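Local coordinates for 5-cytosine DNA methyltransferase (Entamoeba histolytica, PDB 3QV2), which probably transfers methyl groups from S-adenosyl-L-methionine to carbon 5 of cytosine in tRNA and DNA, as a Dnmt2-type methyltransferase, at residues A[65-69]-A[70-74]; A[109-112]-A[113-117]; A[132-136]-A[137-141]; A[307-311]-A[312-316]. All blocks are in the same frame, centred on the assembly; numbering follows the deposited sequence.

Four local contacts lie in series along one Rossmann-like methyltransferase chain, each on a helix or at a helix start. Interactions 1 and 2 adjoin, their centres about 10 Å apart: His110 NE2 lies 2.7 Å from Ile67 O, a probable hydrogen bond, and Ile69 packs on Ile115. Interaction 2 meets interaction 3 where Leu109 CD2 comes to 3.8 Å from Val139 CG1. Interaction 4 stands apart, its nearest atoms about 11 Å from interaction 3, yet it shares S-adenosyl-L-homocysteine with interaction 1: Asp65 lies beside the adenine and residues 307-309 beside the amino-acid end. Phe134 of interaction 3 is about 7 Å, side chain to side chain, from Cys86, the predicted catalytic cysteine.

Interaction 1 of 4, residues A[65-69]-A[70-74]. With SAH (S-adenosyl-L-homocysteine), chain B.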
# COMPACT_ATOMS: atom_id res chain seq x y z
N ASP A 65 -0.11 0.70 20.22
CA ASP A 65 1.07 0.82 21.07
C ASP A 65 0.90 0.04 22.37
O ASP A 65 1.87 -0.45 22.94
CB ASP A 65 1.37 2.28 21.40
CG ASP A 65 1.86 3.06 20.19
OD1 ASP A 65 2.25 2.44 19.19
OD2 ASP A 65 1.85 4.31 20.26
N SER A 66 -0.34 -0.07 22.84
CA SER A 66 -0.60 -0.62 24.16
C SER A 66 -1.74 -1.63 24.21
O SER A 66 -2.12 -2.08 25.29
CB SER A 66 -0.89 0.52 25.15
OG SER A 66 -2.07 1.22 24.77
N ILE A 67 -2.29 -1.99 23.05
CA ILE A 67 -3.41 -2.93 23.02
C ILE A 67 -3.06 -4.24 23.72
O ILE A 67 -1.98 -4.79 23.52
CB ILE A 67 -3.90 -3.21 21.58
CG1 ILE A 67 -5.18 -4.03 21.61
CG2 ILE A 67 -2.81 -3.90 20.78
CD1 ILE A 67 -5.84 -4.20 20.25
N SER A 68 -3.97 -4.72 24.56
CA SER A 68 -3.71 -5.90 25.38
C SER A 68 -3.81 -7.19 24.58
O SER A 68 -4.48 -7.24 23.54
CB SER A 68 -4.67 -5.95 26.57
OG SER A 68 -6.00 -6.23 26.14
N ILE A 69 -3.15 -8.24 25.06
CA ILE A 69 -3.23 -9.55 24.44
C ILE A 69 -4.68 -10.04 24.46
O ILE A 69 -5.19 -10.54 23.46
CB ILE A 69 -2.37 -10.58 25.19
CG1 ILE A 69 -0.95 -10.05 25.40
CG2 ILE A 69 -2.34 -11.90 24.44
CD1 ILE A 69 -0.07 -10.96 26.22
N LYS A 70 -5.33 -9.87 25.61
CA LYS A 70 -6.70 -10.31 25.81
C LYS A 70 -7.64 -9.80 24.72
O LYS A 70 -8.42 -10.56 24.15
CB LYS A 70 -7.20 -9.86 27.18
CG LYS A 70 -8.61 -10.32 27.52
CD LYS A 70 -8.60 -11.58 28.37
CE LYS A 70 -9.99 -11.89 28.91
NZ LYS A 70 -9.97 -12.99 29.91
N GLN A 71 -7.57 -8.50 24.44
CA GLN A 71 -8.44 -7.90 23.43
C GLN A 71 -8.18 -8.49 22.05
O GLN A 71 -9.11 -8.76 21.30
CB GLN A 71 -8.27 -6.38 23.41
CG GLN A 71 -9.13 -5.69 22.36
CD GLN A 71 -9.08 -4.18 22.46
OE1 GLN A 71 -9.57 -3.47 21.58
NE2 GLN A 71 -8.49 -3.67 23.54
N ILE A 72 -6.91 -8.68 21.72
CA ILE A 72 -6.54 -9.28 20.44
C ILE A 72 -7.03 -10.72 20.33
O ILE A 72 -7.58 -11.12 19.31
CB ILE A 72 -5.02 -9.24 20.22
CG1 ILE A 72 -4.58 -7.83 19.79
CG2 ILE A 72 -4.61 -10.25 19.17
CD1 ILE A 72 -3.08 -7.67 19.67
N GLU A 73 -6.84 -11.49 21.40
CA GLU A 73 -7.21 -12.90 21.40
C GLU A 73 -8.73 -13.08 21.40
O GLU A 73 -9.24 -14.08 20.89
CB GLU A 73 -6.57 -13.61 22.60
CG GLU A 73 -6.26 -15.08 22.35
CD GLU A 73 -5.43 -15.69 23.47
OE1 GLU A 73 -4.43 -16.37 23.16
OE2 GLU A 73 -5.80 -15.51 24.65
N SER A 74 -9.44 -12.12 21.97
CA SER A 74 -10.90 -12.18 22.02
C SER A 74 -11.49 -12.18 20.61
O SER A 74 -12.62 -12.62 20.40
CB SER A 74 -11.47 -11.00 22.81
OG SER A 74 -11.32 -9.78 22.10
N SAH B . -2.05 -0.22 4.09
CA SAH B . -3.08 0.75 4.43
CB SAH B . -2.47 1.99 5.06
CG SAH B . -1.16 1.87 5.81
SD SAH B . -0.43 3.38 6.46
C SAH B . -3.88 1.08 3.20
O SAH B . -4.44 2.21 3.11
OXT SAH B . -3.98 0.23 2.25
C5' SAH B . -0.16 3.20 8.21
C4' SAH B . -1.32 3.37 9.12
O4' SAH B . -0.95 2.93 10.38
C3' SAH B . -1.66 4.79 9.23
O3' SAH B . -2.90 5.01 8.64
C2' SAH B . -1.71 5.10 10.63
O2' SAH B . -2.90 5.75 10.93
C1' SAH B . -1.66 3.81 11.32
N9 SAH B . -1.06 3.92 12.62
C8 SAH B . 0.07 4.52 13.00
N7 SAH B . 0.19 4.34 14.33
C5 SAH B . -0.87 3.62 14.76
C6 SAH B . -1.26 3.15 16.02
N6 SAH B . -0.46 3.41 17.19
N1 SAH B . -2.41 2.45 16.11
C2 SAH B . -3.17 2.20 15.03
N3 SAH B . -2.82 2.64 13.82
C4 SAH B . -1.68 3.35 13.66
O HOH W 1 -6.39 -3.61 25.24
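Ser68 and Gln71 meet through the hydroxyl of the first and the backbone amide of the second: Gln71 N donates to Ser68 OG over 3.2 Å with an N-H...O angle of 162°, which makes Ser68 the N-cap of helix 69-74. OG sits between the backbone N and carbonyl carbon of its own residue (chi1 70°), the crowded position, and this turns it back over the first turn. Among the backbone bonds, Glu73 N to Ile69 O is short at 2.8 Å, whereas Ile72 N to Ser68 O is weak. A water accepts from Ser68 N at 2.7 Å and weakly from Gln71 NE2, and is also bonded to Ser68 OG at 2.8 Å.

This capped helix precedes strand 79-82 of the Rossmann-like sheet, and the loop leading into it carries Asp65 of the cofactor site, whose OD1 is 3.5 Å from N6 of S-adenosyl-L-homocysteine.

Van der Waals contacts centre on Ile67. Its CD1 reaches Ile72 CG1 at 3.9 Å, the two side chains crossing at about a right angle, while its CG1 lies 3.8 Å from Gln71 NE2 in a similar crossing. Phe41 of strand 36-41 touches both Ile67 and Gln71, and Ile115 of helix 106-115 backs Ile72.

Interaction 2 of 4, residues A[109-112]-A[113-117]; sequences LHLY and RDILP
His110 and Asp114, one turn apart, are joined by a histidine-carboxylate hydrogen bond: ND1 donates to OD2 over 2.7 Å at an N-H...O angle of 155°. CG of His110 is anti to the backbone N (chi1 174°), which takes the ring to Asp114. The oxygen sits at the ring edge, in the imidazole plane, and uses its anti lone pair, with ring and carboxylate planes 63° apart. NE2 bonds Ile67 O of the loop before helix 69-74, which would fix the rotation of the imidazole. Over one face of that ring lies Ile115 CG1.

On the buried side Tyr112 CD1 and Leu116 CD1 approach to 3.9 Å, the side chains meeting obliquely. Leu111, Tyr112 and Leu116 face the central sheet of the Rossmann-like fold, at Trp80 and Met82 of strand 79-82 and Ile126 of strand 125-130; Ile115 instead touches Ile69 and Ile72. The tightest packing is against backbone oxygens, where the helix widens into a pi-type turn: Leu116 N bonds Leu111 O at 3.0 Å, five residues back, Ile115 CB comes to 3.1 Å from Leu111 O, and Pro117 CD to 3.1 Å from Tyr112 O.

On the exposed side the aliphatic part of Arg113 lies along Leu109, CG 3.2 Å from Leu109 O. Only the guanidinium contact is looser, one face over Leu109 CD1, which is 4.0 Å from NH2; Arg113 NE forms a salt bridge with Glu142.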
# COMPACT_ATOMS: atom_id res chain seq x y z
N LEU A 109 6.42 -3.16 17.07
CA LEU A 109 7.28 -3.88 18.01
C LEU A 109 6.43 -4.50 19.11
O LEU A 109 6.69 -5.62 19.55
CB LEU A 109 8.33 -2.95 18.61
CG LEU A 109 9.47 -2.51 17.69
CD1 LEU A 109 10.32 -1.44 18.35
CD2 LEU A 109 10.32 -3.71 17.28
N HIS A 110 5.42 -3.76 19.55
CA HIS A 110 4.51 -4.22 20.58
C HIS A 110 3.82 -5.52 20.17
O HIS A 110 3.76 -6.47 20.95
CB HIS A 110 3.46 -3.14 20.88
CG HIS A 110 2.39 -3.59 21.82
ND1 HIS A 110 2.65 -4.05 23.09
CD2 HIS A 110 1.04 -3.64 21.67
CE1 HIS A 110 1.52 -4.37 23.69
NE2 HIS A 110 0.53 -4.13 22.85
N LEU A 111 3.31 -5.54 18.95
CA LEU A 111 2.58 -6.70 18.44
C LEU A 111 3.41 -7.98 18.46
O LEU A 111 2.91 -9.05 18.79
CB LEU A 111 2.05 -6.44 17.03
CG LEU A 111 1.03 -5.31 16.89
CD1 LEU A 111 0.57 -5.16 15.45
CD2 LEU A 111 -0.16 -5.55 17.81
N TYR A 112 4.69 -7.87 18.09
CA TYR A 112 5.55 -9.04 17.99
C TYR A 112 6.28 -9.37 19.30
O TYR A 112 6.52 -10.54 19.60
CB TYR A 112 6.54 -8.89 16.83
CG TYR A 112 5.87 -8.96 15.47
CD1 TYR A 112 5.62 -10.18 14.87
CD2 TYR A 112 5.50 -7.80 14.80
CE1 TYR A 112 5.00 -10.25 13.63
CE2 TYR A 112 4.88 -7.87 13.56
CZ TYR A 112 4.64 -9.09 12.98
OH TYR A 112 4.03 -9.17 11.74
N ARG A 113 6.62 -8.35 20.07
CA ARG A 113 7.28 -8.55 21.36
C ARG A 113 6.29 -9.03 22.41
O ARG A 113 6.54 -10.02 23.11
CB ARG A 113 7.92 -7.26 21.86
CG ARG A 113 9.19 -6.84 21.14
CD ARG A 113 9.66 -5.49 21.68
NE ARG A 113 10.94 -5.08 21.11
CZ ARG A 113 11.47 -3.87 21.29
NH1 ARG A 113 10.82 -2.96 22.00
NH2 ARG A 113 12.64 -3.57 20.75
N ASP A 114 5.17 -8.33 22.52
CA ASP A 114 4.28 -8.49 23.66
C ASP A 114 3.05 -9.36 23.41
O ASP A 114 2.45 -9.89 24.35
CB ASP A 114 3.84 -7.12 24.18
CG ASP A 114 5.02 -6.20 24.45
OD1 ASP A 114 6.09 -6.71 24.85
OD2 ASP A 114 4.88 -4.97 24.27
N ILE A 115 2.67 -9.52 22.14
CA ILE A 115 1.45 -10.26 21.81
C ILE A 115 1.71 -11.66 21.25
O ILE A 115 1.38 -12.66 21.88
CB ILE A 115 0.58 -9.48 20.81
CG1 ILE A 115 0.33 -8.06 21.30
CG2 ILE A 115 -0.73 -10.22 20.57
CD1 ILE A 115 -0.40 -8.00 22.63
N LEU A 116 2.32 -11.71 20.07
CA LEU A 116 2.49 -12.96 19.34
C LEU A 116 3.02 -14.14 20.16
O LEU A 116 2.46 -15.23 20.11
CB LEU A 116 3.36 -12.73 18.09
CG LEU A 116 3.49 -13.89 17.10
CD1 LEU A 116 3.62 -13.37 15.68
CD2 LEU A 116 4.67 -14.78 17.46
N PRO A 117 4.11 -13.92 20.92
CA PRO A 117 4.75 -15.04 21.63
C PRO A 117 3.89 -15.61 22.76
O PRO A 117 4.26 -16.64 23.32
CB PRO A 117 6.01 -14.40 22.23
CG PRO A 117 6.24 -13.16 21.43
CD PRO A 117 4.87 -12.67 21.08

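Interaction 3 of 4, residues A[132-136]-A[137-141]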
# COMPACT_ATOMS: atom_id res chain seq x y z
N PRO A 132 11.28 -0.73 1.11
CA PRO A 132 12.47 -1.57 0.95
C PRO A 132 13.41 -1.52 2.15
O PRO A 132 13.87 -2.57 2.60
CB PRO A 132 13.15 -0.97 -0.28
CG PRO A 132 12.01 -0.46 -1.10
CD PRO A 132 10.99 0.05 -0.11
N LEU A 133 13.70 -0.33 2.66
CA LEU A 133 14.65 -0.17 3.75
C LEU A 133 14.22 -0.87 5.04
O LEU A 133 15.05 -1.12 5.92
CB LEU A 133 14.94 1.31 4.02
CG LEU A 133 15.86 2.00 3.01
CD1 LEU A 133 16.00 3.48 3.32
CD2 LEU A 133 17.22 1.32 3.01
N PHE A 134 12.94 -1.18 5.15
CA PHE A 134 12.43 -1.90 6.32
C PHE A 134 13.15 -3.23 6.46
O PHE A 134 13.41 -3.70 7.57
CB PHE A 134 10.92 -2.12 6.19
CG PHE A 134 10.30 -2.78 7.38
CD1 PHE A 134 10.25 -2.13 8.60
CD2 PHE A 134 9.75 -4.05 7.28
CE1 PHE A 134 9.67 -2.74 9.70
CE2 PHE A 134 9.16 -4.66 8.37
CZ PHE A 134 9.13 -4.00 9.59
N LYS A 135 13.47 -3.84 5.32
CA LYS A 135 14.17 -5.12 5.29
C LYS A 135 15.49 -5.07 6.05
O LYS A 135 15.93 -6.08 6.61
CB LYS A 135 14.41 -5.55 3.84
CG LYS A 135 15.26 -6.80 3.69
CD LYS A 135 15.48 -7.14 2.22
CE LYS A 135 16.40 -8.33 2.06
NZ LYS A 135 15.87 -9.54 2.75
N GLU A 136 16.12 -3.90 6.08
CA GLU A 136 17.42 -3.74 6.72
C GLU A 136 17.33 -3.09 8.10
O GLU A 136 18.35 -2.87 8.76
CB GLU A 136 18.36 -2.93 5.84
CG GLU A 136 19.53 -3.72 5.27
CD GLU A 136 19.10 -4.70 4.19
OE1 GLU A 136 18.38 -4.28 3.26
OE2 GLU A 136 19.49 -5.88 4.27
N SER A 137 16.11 -2.79 8.55
CA SER A 137 15.91 -2.10 9.82
C SER A 137 16.20 -3.00 11.01
O SER A 137 16.07 -4.23 10.93
CB SER A 137 14.49 -1.54 9.92
OG SER A 137 13.54 -2.59 9.98
N LEU A 138 16.58 -2.39 12.13
CA LEU A 138 16.76 -3.13 13.37
C LEU A 138 15.40 -3.62 13.86
O LEU A 138 15.31 -4.63 14.56
CB LEU A 138 17.41 -2.24 14.44
CG LEU A 138 18.87 -1.86 14.20
CD1 LEU A 138 19.34 -0.82 15.22
CD2 LEU A 138 19.76 -3.10 14.23
N VAL A 139 14.35 -2.89 13.50
CA VAL A 139 13.00 -3.26 13.87
C VAL A 139 12.62 -4.62 13.28
O VAL A 139 12.17 -5.51 13.99
CB VAL A 139 11.97 -2.21 13.40
CG1 VAL A 139 10.55 -2.75 13.57
CG2 VAL A 139 12.16 -0.91 14.17
N PHE A 140 12.80 -4.77 11.97
CA PHE A 140 12.46 -6.03 11.31
C PHE A 140 13.43 -7.15 11.68
O PHE A 140 13.03 -8.31 11.77
CB PHE A 140 12.40 -5.87 9.79
CG PHE A 140 12.09 -7.16 9.08
CD1 PHE A 140 13.04 -7.78 8.29
CD2 PHE A 140 10.84 -7.75 9.21
CE1 PHE A 140 12.76 -8.96 7.64
CE2 PHE A 140 10.55 -8.93 8.56
CZ PHE A 140 11.51 -9.54 7.78
N LYS A 141 14.69 -6.80 11.89
CA LYS A 141 15.68 -7.78 12.32
C LYS A 141 15.18 -8.51 13.56
O LYS A 141 15.30 -9.72 13.68
CB LYS A 141 17.02 -7.12 12.61
CG LYS A 141 18.06 -8.07 13.18
CD LYS A 141 19.33 -7.33 13.59
CE LYS A 141 20.30 -8.26 14.30
NZ LYS A 141 20.77 -9.37 13.43
O HOH W 2 16.98 -6.25 9.16
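Phe134 and Ser137 are tied at a turn in which Phe134 O takes the amide of Ser137, N to O 3.0 Å, the donor standing 68° out of the carbonyl plane, and residues 132-135 wind helically before helix 138-149 begins. The same oxygen receives a second bond from Ser137 OG at 2.7 Å, this one in the carbonyl plane on a lone pair. Two donors from one residue thus grip a single carbonyl from different directions.

Ser137 OG works twice, for it also accepts from Phe140 N over 3.0 Å at an N-H...O angle of 165°. Ser137 is accordingly the N-cap of helix 138-149, and its hydroxyl links the turn to the amide of Phe140 in the first turn of the helix. In the C5-methyltransferase fold this connection follows strand 125-130 and its Glu-Asn-Val motif, characteristic of the family, so the cap lies where the chain, having left the C-terminal end of that strand, enters helix 138-149.

Phe134 has CG opposite its backbone N (chi1 -177°), which carries the ring across to the helix. Phe140 CB sits over one face of it, 3.9 Å from the ring centroid and offset toward the rim, a CH-pi contact. The two rings themselves meet obliquely, Phe134 CE2 touching Phe140 CD2 at 3.6 Å. Val139 CG1 closes on Phe134 CE1 at 4.0 Å, the side chains crossing at about a right angle. Tyr89 and Tyr173 add edge-to-face partners to Phe134 and Phe140 respectively. A water bridges Lys135 O and Ser137 O, donating to each at 2.8 Å.

Interaction 4 of 4, residues A[307-311]-A[312-316]; sequences NSVSC and FVIAQ. With SAH (S-adenosyl-L-homocysteine), chain B.
Ser310 is the N-cap of helix 311-321, but its capping bond from Val313 N is stretched: the N-H...O angle is 168°, yet at 3.4 Å from Ser310 OG to Val313 N it is weak. The hydroxyl lies opposite its own backbone N (chi1 171°), unlike those of the N-cap residues Ser68 and Ser137, and is thereby pressed to 3.3 Å from Val313 CG2. Asn307, Ser308 and Val309 are the last three residues of the Gly-Asn-Ser-Val signature of motif X in C5-methyltransferases, which contributes to the cofactor site just before the last helix.

The following main-chain bonds are regular: Ile314 N meets Ser310 O at 3.1 Å, almost perfectly straight at 176°, and Ala315 N follows with Cys311 O at 2.9 Å.

Upstream, the loop borders S-adenosyl-L-homocysteine. Ser308 CA is 3.7 Å from its carboxylate O, and Ser308 OG, bonded to Leu305 O and His283 ND1, is anchored away from the ligand. Val309 faces two ways, toward the ligand amino group and toward the helix, where Phe127 of strand 125-130 also touches Ile314. Its side chain crosses that of Ile314 at about a right angle, with Ile314 CD1 lying 3.6 Å from Val309 CB.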
# COMPACT_ATOMS: atom_id res chain seq x y z
N ASN A 307 -0.43 6.72 0.82
CA ASN A 307 0.03 5.84 1.89
C ASN A 307 -0.47 4.41 1.76
O ASN A 307 -0.16 3.56 2.60
CB ASN A 307 -0.37 6.41 3.25
CG ASN A 307 0.44 7.63 3.65
OD1 ASN A 307 1.64 7.71 3.37
ND2 ASN A 307 -0.21 8.59 4.29
N SER A 308 -1.24 4.13 0.71
CA SER A 308 -1.84 2.81 0.53
C SER A 308 -0.86 1.82 -0.10
O SER A 308 0.35 1.89 0.15
CB SER A 308 -3.11 2.90 -0.32
OG SER A 308 -2.80 3.24 -1.66
N VAL A 309 -1.38 0.91 -0.91
CA VAL A 309 -0.57 -0.17 -1.47
C VAL A 309 -0.96 -0.49 -2.91
O VAL A 309 -1.90 0.08 -3.46
CB VAL A 309 -0.72 -1.46 -0.64
CG1 VAL A 309 -0.21 -1.26 0.78
CG2 VAL A 309 -2.17 -1.92 -0.64
N SER A 310 -0.22 -1.42 -3.52
CA SER A 310 -0.57 -1.95 -4.83
C SER A 310 -1.32 -3.27 -4.67
O SER A 310 -0.70 -4.33 -4.54
CB SER A 310 0.68 -2.16 -5.68
OG SER A 310 0.37 -2.86 -6.87
N CYS A 311 -2.65 -3.20 -4.66
CA CYS A 311 -3.47 -4.38 -4.50
C CYS A 311 -3.13 -5.45 -5.53
O CYS A 311 -3.22 -6.64 -5.25
CB CYS A 311 -4.96 -4.02 -4.58
SG CYS A 311 -5.49 -2.82 -3.34
N PHE A 312 -2.74 -5.01 -6.72
CA PHE A 312 -2.31 -5.92 -7.77
C PHE A 312 -1.21 -6.86 -7.28
O PHE A 312 -1.34 -8.08 -7.35
CB PHE A 312 -1.82 -5.15 -9.00
CG PHE A 312 -2.92 -4.54 -9.82
CD1 PHE A 312 -3.79 -5.33 -10.54
CD2 PHE A 312 -3.07 -3.16 -9.87
CE1 PHE A 312 -4.80 -4.77 -11.30
CE2 PHE A 312 -4.08 -2.59 -10.63
CZ PHE A 312 -4.94 -3.40 -11.34
N VAL A 313 -0.13 -6.27 -6.78
CA VAL A 313 1.03 -7.03 -6.33
C VAL A 313 0.71 -7.90 -5.12
O VAL A 313 1.01 -9.09 -5.10
CB VAL A 313 2.20 -6.10 -5.96
CG1 VAL A 313 3.36 -6.90 -5.39
CG2 VAL A 313 2.64 -5.30 -7.18
N ILE A 314 0.09 -7.30 -4.11
CA ILE A 314 -0.22 -8.00 -2.87
C ILE A 314 -1.15 -9.19 -3.10
O ILE A 314 -1.04 -10.21 -2.43
CB ILE A 314 -0.83 -7.06 -1.82
CG1 ILE A 314 0.15 -5.93 -1.48
CG2 ILE A 314 -1.20 -7.83 -0.56
CD1 ILE A 314 -0.36 -4.99 -0.41
N ALA A 315 -2.05 -9.05 -4.07
CA ALA A 315 -2.98 -10.13 -4.40
C ALA A 315 -2.21 -11.39 -4.78
O ALA A 315 -2.53 -12.49 -4.33
CB ALA A 315 -3.91 -9.71 -5.52
N GLN A 316 -1.20 -11.23 -5.63
CA GLN A 316 -0.40 -12.36 -6.07
C GLN A 316 0.43 -12.96 -4.94
O GLN A 316 0.58 -14.18 -4.85
CB GLN A 316 0.51 -11.97 -7.24
CG GLN A 316 -0.24 -11.61 -8.51
CD GLN A 316 0.65 -11.63 -9.74
OE1 GLN A 316 1.72 -12.24 -9.73
NE2 GLN A 316 0.22 -10.96 -10.80
N SAH B . -2.05 -0.22 4.09
CA SAH B . -3.08 0.75 4.43
CB SAH B . -2.47 1.99 5.06
CG SAH B . -1.16 1.87 5.81
SD SAH B . -0.43 3.38 6.46
C SAH B . -3.88 1.08 3.20
O SAH B . -4.44 2.21 3.11
OXT SAH B . -3.98 0.23 2.25
C5' SAH B . -0.16 3.20 8.21
C4' SAH B . -1.32 3.37 9.12
O4' SAH B . -0.95 2.93 10.38
C3' SAH B . -1.66 4.79 9.23
O3' SAH B . -2.90 5.01 8.64
C2' SAH B . -1.71 5.10 10.63
O2' SAH B . -2.90 5.75 10.93
C1' SAH B . -1.66 3.81 11.32
N9 SAH B . -1.06 3.92 12.62
C8 SAH B . 0.07 4.52 13.00
N7 SAH B . 0.19 4.34 14.33
C5 SAH B . -0.87 3.62 14.76
C6 SAH B . -1.26 3.15 16.02
N6 SAH B . -0.46 3.41 17.19
N1 SAH B . -2.41 2.45 16.11
C2 SAH B . -3.17 2.20 15.03
N3 SAH B . -2.82 2.64 13.82
C4 SAH B . -1.68 3.35 13.66